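Local atomic coordinates of S-adenosylmethionine tRNA ribosyltransferase (Rhodococcus sp., PDB entry 2NS0), a protein that is of unknown function but may act as an S-adenosylmethionine tRNA ribosyltransferase, and belongs to a small helix-turn-helix-related family. Residues A[45-53]-A[70-79]. Residues are numbered along the deposited sequence; the frame is centred on the assembly and turned at random.
Sequences PVREAAGRL and PRSARGPIRI
In this DUF3253 domain, of the helix-turn-helix clan, helix 43-55 meets the loop 70-77 that leads into the edge strand 78-81, and Arg-47 joins the two by reaching from the helix into the loop's curve. Its chain runs extended from CG to NE (chi2 -174°, chi3 161°), which carries the guanidinium to three backbone carbonyls. Arg-47 NH1 donates to Pro-70 O at 2.8 Å, the donor tilted somewhat from the carbonyl plane, and makes a weak, strongly bent bond to Ala-73 O. NH2 donates to Gly-75 O at the guanidinium edge, the very short 2.4 Å from Arg-47 NH2 to Gly-75 O being doubtful in detail. Over one guanidinium face lies Ile-77 CD1, 4.0 Å from Arg-47 CZ. One turn along the helix, the Pro-70 ring sits against the backbone, its CG 3.5 Å from Gly-51 N, while Ala-50 CB touches Ile-79 CD1 at 4.0 Å. Arg-71 bends at chi3 (-60°) and lays its guanidinium face over Gly-51, with CZ 3.4 Å from Gly-51 CA, a close approach to a residue that has no side chain. The Glu-48 carboxylate meets only the methylenes of Arg-71 here, OE1 lying 3.5 Å from CD, whereas the arginine's charge is paired with Asp-69 and Asp-55. Cutting Arg-71 back to an alanine is likely to leave both aspartates without this mate and to uncover the backbone at Gly-51. The chemistry thus divides: carbonyls of the loop gather round one helix arginine, probably fixing the loop's curve, while a loop arginine packs flat on the helix, its charge met by Asp-69 and Asp-55 from outside the two segments.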
loop_
_atom_site.group_PDB
_atom_site.type_symbol
_atom_site.label_atom_id
_atom_site.label_comp_id
_atom_site.label_asym_id
_atom_site.label_seq_id
_atom_site.Cartn_x
_atom_site.Cartn_y
_atom_site.Cartn_z
ATOM N N PRO A 45 -3.029 8.376 4.736
ATOM C CA PRO A 45 -4.111 7.754 3.953
ATOM C C PRO A 45 -3.736 6.450 3.197
ATOM O O PRO A 45 -4.543 5.505 3.162
ATOM C CB PRO A 45 -4.518 8.880 2.979
ATOM C CG PRO A 45 -4.241 10.119 3.738
ATOM C CD PRO A 45 -2.961 9.837 4.486
ATOM N N VAL A 46 -2.529 6.388 2.619
ATOM C CA VAL A 46 -2.083 5.196 1.892
ATOM C C VAL A 46 -1.885 4.031 2.849
ATOM O O VAL A 46 -2.248 2.909 2.529
ATOM C CB VAL A 46 -0.776 5.433 1.070
ATOM C CG1 VAL A 46 -0.190 4.121 0.685
ATOM C CG2 VAL A 46 -1.041 6.236 -0.224
ATOM N N ARG A 47 -1.301 4.275 4.022
ATOM C CA ARG A 47 -1.220 3.241 5.087
ATOM C C ARG A 47 -2.570 2.713 5.528
ATOM O O ARG A 47 -2.716 1.503 5.759
ATOM C CB ARG A 47 -0.443 3.741 6.303
ATOM C CG ARG A 47 1.017 3.994 5.981
ATOM C CD ARG A 47 1.820 4.358 7.242
ATOM N NE ARG A 47 3.263 4.168 7.057
ATOM C CZ ARG A 47 4.039 3.341 7.779
ATOM N NH1 ARG A 47 3.554 2.578 8.765
ATOM N NH2 ARG A 47 5.327 3.264 7.519
ATOM N N GLU A 48 -3.565 3.589 5.639
ATOM C CA GLU A 48 -4.912 3.161 6.021
ATOM C C GLU A 48 -5.501 2.261 4.953
ATOM O O GLU A 48 -6.066 1.221 5.264
ATOM C CB GLU A 48 -5.849 4.343 6.310
ATOM C CG GLU A 48 -5.475 5.141 7.533
ATOM C CD GLU A 48 -5.720 4.385 8.816
ATOM O OE1 GLU A 48 -6.628 3.512 8.863
ATOM O OE2 GLU A 48 -5.007 4.669 9.798
ATOM N N ALA A 49 -5.339 2.661 3.693
ATOM C CA ALA A 49 -5.788 1.848 2.557
ATOM C C ALA A 49 -5.154 0.461 2.515
ATOM O O ALA A 49 -5.877 -0.558 2.383
ATOM C CB ALA A 49 -5.571 2.602 1.230
ATOM N N ALA A 50 -3.823 0.407 2.589
ATOM C CA ALA A 50 -3.094 -0.859 2.713
ATOM C C ALA A 50 -3.645 -1.690 3.904
ATOM O O ALA A 50 -3.785 -2.898 3.813
ATOM C CB ALA A 50 -1.579 -0.570 2.860
ATOM N N GLY A 51 -3.977 -1.027 5.015
ATOM C CA GLY A 51 -4.514 -1.734 6.219
ATOM C C GLY A 51 -5.863 -2.387 5.921
ATOM O O GLY A 51 -6.113 -3.545 6.280
ATOM N N ARG A 52 -6.733 -1.649 5.244
ATOM C CA ARG A 52 -7.996 -2.216 4.801
ATOM C C ARG A 52 -7.838 -3.411 3.838
ATOM O O ARG A 52 -8.528 -4.416 3.985
ATOM C CB ARG A 52 -8.910 -1.125 4.206
ATOM C CG ARG A 52 -9.447 -0.152 5.264
ATOM C CD ARG A 52 -10.489 0.852 4.678
ATOM N NE ARG A 52 -9.960 1.563 3.516
ATOM C CZ ARG A 52 -9.295 2.721 3.561
ATOM N NH1 ARG A 52 -9.085 3.357 4.714
ATOM N NH2 ARG A 52 -8.852 3.257 2.431
ATOM N N LEU A 53 -6.940 -3.310 2.856
ATOM C CA LEU A 53 -6.713 -4.414 1.932
ATOM C C LEU A 53 -6.030 -5.609 2.595
ATOM O O LEU A 53 -6.245 -6.752 2.205
ATOM C CB LEU A 53 -5.905 -3.945 0.709
ATOM C CG LEU A 53 -6.668 -2.974 -0.186
ATOM C CD1 LEU A 53 -5.780 -2.623 -1.407
ATOM C CD2 LEU A 53 -7.979 -3.522 -0.613
ATOM N N PRO A 70 0.271 -1.909 8.786
ATOM C CA PRO A 70 0.792 -0.611 8.305
ATOM C C PRO A 70 0.302 0.565 9.143
ATOM O O PRO A 70 0.916 1.637 9.136
ATOM C CB PRO A 70 0.156 -0.478 6.911
ATOM C CG PRO A 70 -1.072 -1.260 6.999
ATOM C CD PRO A 70 -0.635 -2.490 7.774
ATOM N N ARG A 71 -0.808 0.363 9.845
ATOM C CA ARG A 71 -1.383 1.418 10.689
ATOM C C ARG A 71 -0.581 1.606 11.969
ATOM O O ARG A 71 -0.619 2.686 12.560
ATOM C CB ARG A 71 -2.885 1.160 10.958
ATOM C CG ARG A 71 -3.757 1.390 9.710
ATOM C CD ARG A 71 -5.017 0.539 9.731
ATOM N NE ARG A 71 -4.687 -0.895 9.787
ATOM C CZ ARG A 71 -5.546 -1.864 9.492
ATOM N NH1 ARG A 71 -6.792 -1.579 9.120
ATOM N NH2 ARG A 71 -5.161 -3.120 9.572
ATOM N N SER A 72 0.160 0.569 12.370
ATOM C CA SER A 72 0.982 0.544 13.618
ATOM C C SER A 72 2.484 0.708 13.426
ATOM O O SER A 72 3.168 1.205 14.311
ATOM C CB SER A 72 0.805 -0.782 14.329
ATOM O OG SER A 72 -0.514 -0.871 14.784
ATOM N N ALA A 73 2.975 0.236 12.284
ATOM C CA ALA A 73 4.411 0.121 11.956
ATOM C C ALA A 73 5.055 1.489 11.775
ATOM O O ALA A 73 4.491 2.367 11.156
ATOM C CB ALA A 73 4.630 -0.741 10.662
ATOM N N ARG A 74 6.257 1.630 12.324
ATOM C CA ARG A 74 7.047 2.854 12.248
ATOM C C ARG A 74 8.035 2.741 11.091
ATOM O O ARG A 74 8.790 1.777 10.971
ATOM C CB ARG A 74 7.790 3.097 13.581
ATOM C CG ARG A 74 8.869 4.183 13.509
ATOM C CD ARG A 74 9.761 4.216 14.772
ATOM N NE ARG A 74 8.968 4.393 15.995
ATOM C CZ ARG A 74 8.575 5.582 16.464
ATOM N NH1 ARG A 74 8.921 6.701 15.815
ATOM N NH2 ARG A 74 7.841 5.658 17.585
ATOM N N GLY A 75 8.009 3.738 10.221
ATOM C CA GLY A 75 8.948 3.799 9.129
ATOM C C GLY A 75 8.614 2.907 7.955
ATOM O O GLY A 75 7.516 2.367 7.885
ATOM N N PRO A 76 9.554 2.804 6.991
ATOM C CA PRO A 76 9.349 2.176 5.694
ATOM C C PRO A 76 8.805 0.749 5.743
ATOM O O PRO A 76 9.279 -0.091 6.513
ATOM C CB PRO A 76 10.747 2.221 5.045
ATOM C CG PRO A 76 11.409 3.402 5.657
ATOM C CD PRO A 76 10.910 3.396 7.091
ATOM N N ILE A 77 7.809 0.501 4.906
ATOM C CA ILE A 77 7.164 -0.773 4.844
ATOM C C ILE A 77 7.025 -1.159 3.363
ATOM O O ILE A 77 7.185 -0.310 2.473
ATOM C CB ILE A 77 5.756 -0.742 5.507
ATOM C CG1 ILE A 77 4.865 0.351 4.815
ATOM C CG2 ILE A 77 5.895 -0.602 7.074
ATOM C CD1 ILE A 77 3.363 0.424 5.177
ATOM N N ARG A 78 6.735 -2.432 3.115
ATOM C CA ARG A 78 6.506 -2.939 1.747
ATOM C C ARG A 78 5.074 -3.433 1.623
ATOM O O ARG A 78 4.506 -3.895 2.604
ATOM C CB ARG A 78 7.454 -4.110 1.448
ATOM C CG ARG A 78 8.950 -3.793 1.530
ATOM C CD ARG A 78 9.330 -2.586 0.655
ATOM N NE ARG A 78 9.072 -2.775 -0.786
ATOM C CZ ARG A 78 9.365 -1.845 -1.695
ATOM N NH1 ARG A 78 9.905 -0.701 -1.313
ATOM N NH2 ARG A 78 9.135 -2.035 -2.982
ATOM N N ILE A 79 4.482 -3.335 0.427
ATOM C CA ILE A 79 3.119 -3.887 0.188
ATOM C C ILE A 79 3.161 -4.912 -0.931
ATOM O O ILE A 79 3.698 -4.617 -1.984
ATOM C CB ILE A 79 2.081 -2.766 -0.180
ATOM C CG1 ILE A 79 2.134 -1.612 0.839
ATOM C CG2 ILE A 79 0.675 -3.326 -0.314
ATOM C CD1 ILE A 79 1.479 -0.251 0.309
#